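PDB 2YV7: chloride intracellular channel Clic from Drosophila melanogaster, which might insert into membranes to form pH-dependent chloride ion channels, switching from a soluble globular state with a GST fold, and may play a role in ethanol sensitivity. Local coordinates for residues N127-K139 against R181-F195. Numbering follows the deposited sequence.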
loop_
_atom_site.group_PDB
_atom_site.type_symbol
_atom_site.label_atom_id
_atom_site.label_comp_id
_atom_site.label_asym_id
_atom_site.label_seq_id
_atom_site.Cartn_x
_atom_site.Cartn_y
_atom_site.Cartn_z
ATOM N N ASN A 127 10.646 -3.230 -8.462
ATOM C CA ASN A 127 11.879 -2.957 -7.700
ATOM C C ASN A 127 11.956 -1.541 -7.111
ATOM O O ASN A 127 12.998 -1.097 -6.646
ATOM C CB ASN A 127 13.132 -3.181 -8.597
ATOM C CG ASN A 127 13.398 -4.671 -8.921
ATOM O OD1 ASN A 127 13.846 -5.007 -10.041
ATOM N ND2 ASN A 127 13.138 -5.549 -7.968
ATOM N N LEU A 128 10.840 -0.837 -7.069
ATOM C CA LEU A 128 10.838 0.503 -6.497
ATOM C C LEU A 128 11.176 0.470 -5.013
ATOM O O LEU A 128 12.040 1.217 -4.493
ATOM C CB LEU A 128 9.475 1.174 -6.753
ATOM C CG LEU A 128 9.266 2.541 -6.102
ATOM C CD1 LEU A 128 10.295 3.507 -6.739
ATOM C CD2 LEU A 128 7.828 3.048 -6.311
ATOM N N TYR A 129 10.572 -0.473 -4.319
ATOM C CA TYR A 129 10.819 -0.553 -2.902
ATOM C C TYR A 129 12.262 -0.861 -2.461
ATOM O O TYR A 129 12.730 -0.220 -1.520
ATOM C CB TYR A 129 9.875 -1.529 -2.269
ATOM C CG TYR A 129 9.929 -1.435 -0.769
ATOM C CD1 TYR A 129 9.647 -0.243 -0.116
ATOM C CD2 TYR A 129 10.254 -2.540 -0.027
ATOM C CE1 TYR A 129 9.687 -0.199 1.288
ATOM C CE2 TYR A 129 10.292 -2.508 1.355
ATOM C CZ TYR A 129 10.026 -1.333 1.992
ATOM O OH TYR A 129 10.070 -1.321 3.389
ATOM N N VAL A 130 12.986 -1.777 -3.133
ATOM C CA VAL A 130 14.374 -1.985 -2.691
ATOM C C VAL A 130 15.200 -0.670 -2.782
ATOM O O VAL A 130 16.066 -0.404 -1.947
ATOM C CB VAL A 130 15.050 -3.153 -3.437
ATOM C CG1 VAL A 130 15.197 -2.814 -4.839
ATOM C CG2 VAL A 130 16.389 -3.457 -2.823
ATOM N N LYS A 131 14.857 0.215 -3.742
ATOM C CA LYS A 131 15.535 1.472 -3.867
ATOM C C LYS A 131 15.336 2.340 -2.623
ATOM O O LYS A 131 16.291 2.994 -2.194
ATOM C CB LYS A 131 15.112 2.229 -5.140
ATOM C CG LYS A 131 15.610 1.429 -6.381
ATOM C CD LYS A 131 15.212 2.039 -7.685
ATOM C CE LYS A 131 15.297 0.892 -8.780
ATOM N NZ LYS A 131 14.846 1.398 -10.093
ATOM N N LEU A 132 14.112 2.345 -2.081
ATOM C CA LEU A 132 13.842 3.063 -0.817
ATOM C C LEU A 132 14.618 2.456 0.290
ATOM O O LEU A 132 15.342 3.140 1.009
ATOM C CB LEU A 132 12.332 3.101 -0.510
ATOM C CG LEU A 132 12.047 3.689 0.899
ATOM C CD1 LEU A 132 12.515 5.133 1.049
ATOM C CD2 LEU A 132 10.551 3.538 1.315
ATOM N N LYS A 133 14.528 1.140 0.441
ATOM C CA LYS A 133 15.355 0.479 1.452
ATOM C C LYS A 133 16.837 0.854 1.444
ATOM O O LYS A 133 17.413 1.119 2.501
ATOM C CB LYS A 133 15.187 -1.060 1.350
ATOM C CG LYS A 133 13.815 -1.429 1.817
ATOM C CD LYS A 133 13.669 -2.903 2.116
ATOM C CE LYS A 133 13.773 -3.740 0.885
ATOM N NZ LYS A 133 12.978 -5.024 1.035
ATOM N N LEU A 134 17.456 0.869 0.274
ATOM C CA LEU A 134 18.898 1.132 0.213
ATOM C C LEU A 134 19.229 2.571 0.599
ATOM O O LEU A 134 20.306 2.867 1.145
ATOM C CB LEU A 134 19.369 0.833 -1.189
ATOM C CG LEU A 134 19.341 -0.642 -1.608
ATOM C CD1 LEU A 134 19.858 -0.606 -2.994
ATOM C CD2 LEU A 134 20.228 -1.557 -0.716
ATOM N N MET A 135 18.316 3.490 0.291
ATOM C CA MET A 135 18.507 4.911 0.594
ATOM C C MET A 135 18.458 5.160 2.078
ATOM O O MET A 135 19.162 6.032 2.633
ATOM C CB MET A 135 17.319 5.665 0.001
ATOM C CG MET A 135 17.388 6.001 -1.332
ATOM S SD MET A 135 15.819 6.886 -1.511
ATOM C CE MET A 135 15.979 8.240 -0.371
ATOM N N LEU A 136 17.650 4.374 2.768
ATOM C CA LEU A 136 17.441 4.626 4.201
ATOM C C LEU A 136 18.619 4.171 5.091
ATOM O O LEU A 136 18.713 4.593 6.227
ATOM C CB LEU A 136 16.184 3.897 4.697
ATOM C CG LEU A 136 14.824 4.333 4.075
ATOM C CD1 LEU A 136 13.686 3.542 4.688
ATOM C CD2 LEU A 136 14.540 5.783 4.227
ATOM N N VAL A 137 19.457 3.291 4.560
ATOM C CA VAL A 137 20.619 2.731 5.244
ATOM C C VAL A 137 21.439 3.822 5.918
ATOM O O VAL A 137 21.903 3.628 7.035
ATOM C CB VAL A 137 21.516 1.940 4.260
ATOM C CG1 VAL A 137 22.897 1.572 4.903
ATOM C CG2 VAL A 137 20.781 0.684 3.719
ATOM N N LYS A 138 21.649 4.930 5.191
ATOM C CA LYS A 138 22.244 6.171 5.705
ATOM C C LYS A 138 22.144 7.229 4.613
ATOM O O LYS A 138 21.877 6.869 3.480
ATOM C CB LYS A 138 23.716 5.966 6.009
ATOM C CG LYS A 138 24.563 5.888 4.787
ATOM C CD LYS A 138 26.014 6.206 5.142
ATOM C CE LYS A 138 26.777 4.937 5.304
ATOM N NZ LYS A 138 26.631 4.112 4.068
ATOM N N LYS A 139 22.420 8.494 4.935
ATOM C CA LYS A 139 22.312 9.553 3.946
ATOM C C LYS A 139 23.317 9.324 2.832
ATOM O O LYS A 139 24.523 9.241 3.069
ATOM C CB LYS A 139 22.553 10.930 4.574
ATOM C CG LYS A 139 21.654 11.991 3.975
ATOM C CD LYS A 139 21.782 13.324 4.656
ATOM C CE LYS A 139 20.856 13.481 5.877
ATOM N NZ LYS A 139 21.068 14.876 6.393
ATOM N N ARG A 181 3.816 2.354 -1.495
ATOM C CA ARG A 181 5.288 2.636 -1.539
ATOM C C ARG A 181 5.572 4.143 -1.639
ATOM O O ARG A 181 6.492 4.611 -1.051
ATOM C CB ARG A 181 5.934 1.855 -2.705
ATOM C CG ARG A 181 5.922 0.345 -2.420
ATOM C CD ARG A 181 5.912 -0.457 -3.763
ATOM N NE ARG A 181 6.135 -1.833 -3.329
ATOM C CZ ARG A 181 5.185 -2.614 -2.770
ATOM N NH1 ARG A 181 3.946 -2.153 -2.632
ATOM N NH2 ARG A 181 5.502 -3.852 -2.379
ATOM N N LEU A 182 4.760 4.933 -2.363
ATOM C CA LEU A 182 4.934 6.386 -2.413
ATOM C C LEU A 182 4.788 7.006 -1.024
ATOM O O LEU A 182 5.597 7.870 -0.589
ATOM C CB LEU A 182 3.907 6.993 -3.389
ATOM C CG LEU A 182 4.138 6.659 -4.869
ATOM C CD1 LEU A 182 3.108 7.398 -5.631
ATOM C CD2 LEU A 182 5.547 7.304 -5.290
ATOM N N GLN A 183 3.849 6.491 -0.274
ATOM C CA GLN A 183 3.685 6.982 1.098
ATOM C C GLN A 183 4.888 6.634 2.014
ATOM O O GLN A 183 5.348 7.548 2.729
ATOM C CB GLN A 183 2.352 6.428 1.675
ATOM C CG GLN A 183 2.040 7.104 3.049
ATOM C CD GLN A 183 1.575 8.569 2.909
ATOM O OE1 GLN A 183 1.510 9.101 1.818
ATOM N NE2 GLN A 183 1.211 9.221 4.055
ATOM N N HIS A 184 5.487 5.426 1.949
ATOM C CA HIS A 184 6.674 5.132 2.758
ATOM C C HIS A 184 7.839 5.997 2.274
ATOM O O HIS A 184 8.615 6.484 3.046
ATOM C CB HIS A 184 7.045 3.657 2.590
ATOM C CG HIS A 184 6.226 2.712 3.419
ATOM N ND1 HIS A 184 4.837 2.734 3.440
ATOM C CD2 HIS A 184 6.596 1.634 4.149
ATOM C CE1 HIS A 184 4.403 1.775 4.261
ATOM N NE2 HIS A 184 5.440 1.056 4.633
ATOM N N ILE A 185 7.946 6.183 0.954
ATOM C CA ILE A 185 8.985 7.087 0.391
ATOM C C ILE A 185 8.868 8.483 0.987
ATOM O O ILE A 185 9.889 8.966 1.491
ATOM C CB ILE A 185 8.918 7.136 -1.139
ATOM C CG1 ILE A 185 9.447 5.809 -1.737
ATOM C CG2 ILE A 185 9.828 8.248 -1.694
ATOM C CD1 ILE A 185 9.114 5.717 -3.285
ATOM N N ARG A 186 7.682 9.070 0.979
ATOM C CA ARG A 186 7.469 10.412 1.519
ATOM C C ARG A 186 7.798 10.412 2.993
ATOM O O ARG A 186 8.617 11.220 3.452
ATOM C CB ARG A 186 6.031 10.904 1.334
ATOM C CG ARG A 186 5.622 11.186 -0.089
ATOM C CD ARG A 186 4.371 12.033 -0.102
ATOM N NE ARG A 186 4.598 13.389 0.451
ATOM C CZ ARG A 186 3.614 14.270 0.637
ATOM N NH1 ARG A 186 2.311 13.976 0.394
ATOM N NH2 ARG A 186 3.949 15.465 1.095
ATOM N N VAL A 187 7.175 9.514 3.755
ATOM C CA VAL A 187 7.287 9.613 5.238
ATOM C C VAL A 187 8.661 9.212 5.762
ATOM O O VAL A 187 9.297 9.963 6.526
ATOM C CB VAL A 187 6.128 8.792 5.892
ATOM C CG1 VAL A 187 6.298 8.722 7.388
ATOM C CG2 VAL A 187 4.750 9.428 5.493
ATOM N N ALA A 188 9.131 8.030 5.347
ATOM C CA ALA A 188 10.375 7.515 5.869
ATOM C C ALA A 188 11.541 8.238 5.184
ATOM O O ALA A 188 12.533 8.505 5.805
ATOM C CB ALA A 188 10.519 6.042 5.633
ATOM N N GLY A 189 11.427 8.469 3.878
ATOM C CA GLY A 189 12.413 9.270 3.130
ATOM C C GLY A 189 12.763 10.581 3.847
ATOM O O GLY A 189 13.947 10.879 4.073
ATOM N N LYS A 190 11.738 11.330 4.223
ATOM C CA LYS A 190 11.921 12.657 4.836
ATOM C C LYS A 190 12.476 12.495 6.237
ATOM O O LYS A 190 13.512 13.100 6.609
ATOM C CB LYS A 190 10.608 13.340 4.938
ATOM C CG LYS A 190 10.715 14.733 5.460
ATOM C CD LYS A 190 9.332 15.118 5.964
ATOM C CE LYS A 190 9.082 16.521 5.617
ATOM N NZ LYS A 190 9.730 16.740 4.276
ATOM N N TYR A 191 11.850 11.603 7.018
ATOM C CA TYR A 191 12.283 11.469 8.436
ATOM C C TYR A 191 13.746 11.031 8.564
ATOM O O TYR A 191 14.592 11.647 9.272
ATOM C CB TYR A 191 11.382 10.455 9.151
ATOM C CG TYR A 191 11.724 10.242 10.613
ATOM C CD1 TYR A 191 12.708 9.312 11.016
ATOM C CD2 TYR A 191 11.128 11.030 11.570
ATOM C CE1 TYR A 191 13.042 9.131 12.387
ATOM C CE2 TYR A 191 11.413 10.846 12.898
ATOM C CZ TYR A 191 12.391 9.925 13.294
ATOM O OH TYR A 191 12.665 9.780 14.619
ATOM N N PHE A 192 14.094 9.972 7.858
ATOM C CA PHE A 192 15.425 9.377 8.057
ATOM C C PHE A 192 16.525 10.105 7.329
ATOM O O PHE A 192 17.599 10.287 7.930
ATOM C CB PHE A 192 15.466 7.880 7.665
ATOM C CG PHE A 192 14.656 7.037 8.615
ATOM C CD1 PHE A 192 15.175 6.686 9.859
ATOM C CD2 PHE A 192 13.377 6.677 8.299
ATOM C CE1 PHE A 192 14.418 5.958 10.769
ATOM C CE2 PHE A 192 12.621 5.967 9.200
ATOM C CZ PHE A 192 13.137 5.600 10.442
ATOM N N VAL A 193 16.288 10.476 6.070
ATOM C CA VAL A 193 17.424 11.021 5.246
ATOM C C VAL A 193 17.085 12.335 4.566
ATOM O O VAL A 193 17.811 12.769 3.659
ATOM C CB VAL A 193 17.999 9.960 4.222
ATOM C CG1 VAL A 193 18.646 8.797 5.005
ATOM C CG2 VAL A 193 16.905 9.478 3.265
ATOM N N ASP A 194 16.082 13.047 5.068
ATOM C CA ASP A 194 15.690 14.311 4.455
ATOM C C ASP A 194 15.539 14.277 2.932
ATOM O O ASP A 194 15.983 15.204 2.205
ATOM C CB ASP A 194 16.694 15.422 4.820
ATOM C CG ASP A 194 16.120 16.811 4.611
ATOM O OD1 ASP A 194 14.835 17.016 4.616
ATOM O OD2 ASP A 194 16.994 17.713 4.435
ATOM N N PHE A 195 14.992 13.179 2.432
ATOM C CA PHE A 195 14.621 13.087 1.027
ATOM C C PHE A 195 13.263 13.653 0.821
ATOM O O PHE A 195 12.320 13.376 1.613
ATOM C CB PHE A 195 14.611 11.599 0.589
ATOM C CG PHE A 195 14.251 11.409 -0.841
ATOM C CD1 PHE A 195 15.198 11.650 -1.847
ATOM C CD2 PHE A 195 12.961 11.012 -1.185
ATOM C CE1 PHE A 195 14.871 11.440 -3.188
ATOM C CE2 PHE A 195 12.607 10.860 -2.485
ATOM C CZ PHE A 195 13.521 11.049 -3.505
HETATM O O HOH W 1 8.524 -2.299 -5.052
#
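Met135 reaches Phe195 over one ring face, the two side chains crossing at about a right angle. Its chain bends at chi3, which brings Met135 CE to 4.1 Å from the centroid of the Phe195 ring, 29° off the normal: a CH-pi contact. Met135 SD also stands above this face, at a distance, making the pair a Met-aromatic contact. Met135 CE also touches Val193 CG2 at 4.0 Å, while Val193 CG1 packs against Met135 O and Lys139 N. Toward the middle, Leu132 holds CG anti to its backbone nitrogen (chi1 173°); Leu132 CD2 comes within 3.7 Å of His184 CB and lies equally near the backbone nitrogen of Ile185. Leu136 brings CD2 to Phe192 CB and the carbonyl of Ala188, and CD1 to 4.1 Å from Ala188 CB. At the other end, one water accepts from Tyr129 N at 2.8 Å and from Arg181 NE at 3.0 Å, linking the start of helix 128-136 to its neighbour. Arg181 NH1 is hydrogen-bonded to Glu177 O, and Tyr129 OH to Tyr231 OH. The axes of helix segments 128-136 and 181-193 run nearly parallel, 11° apart, with a closest approach of 10.3 Å, placing this as helix packing within the all-helical part of the GST fold. No direct hydrogen bond crosses between the segments; cohesion therefore rests mainly on apolar packing, supplemented by the water bridge.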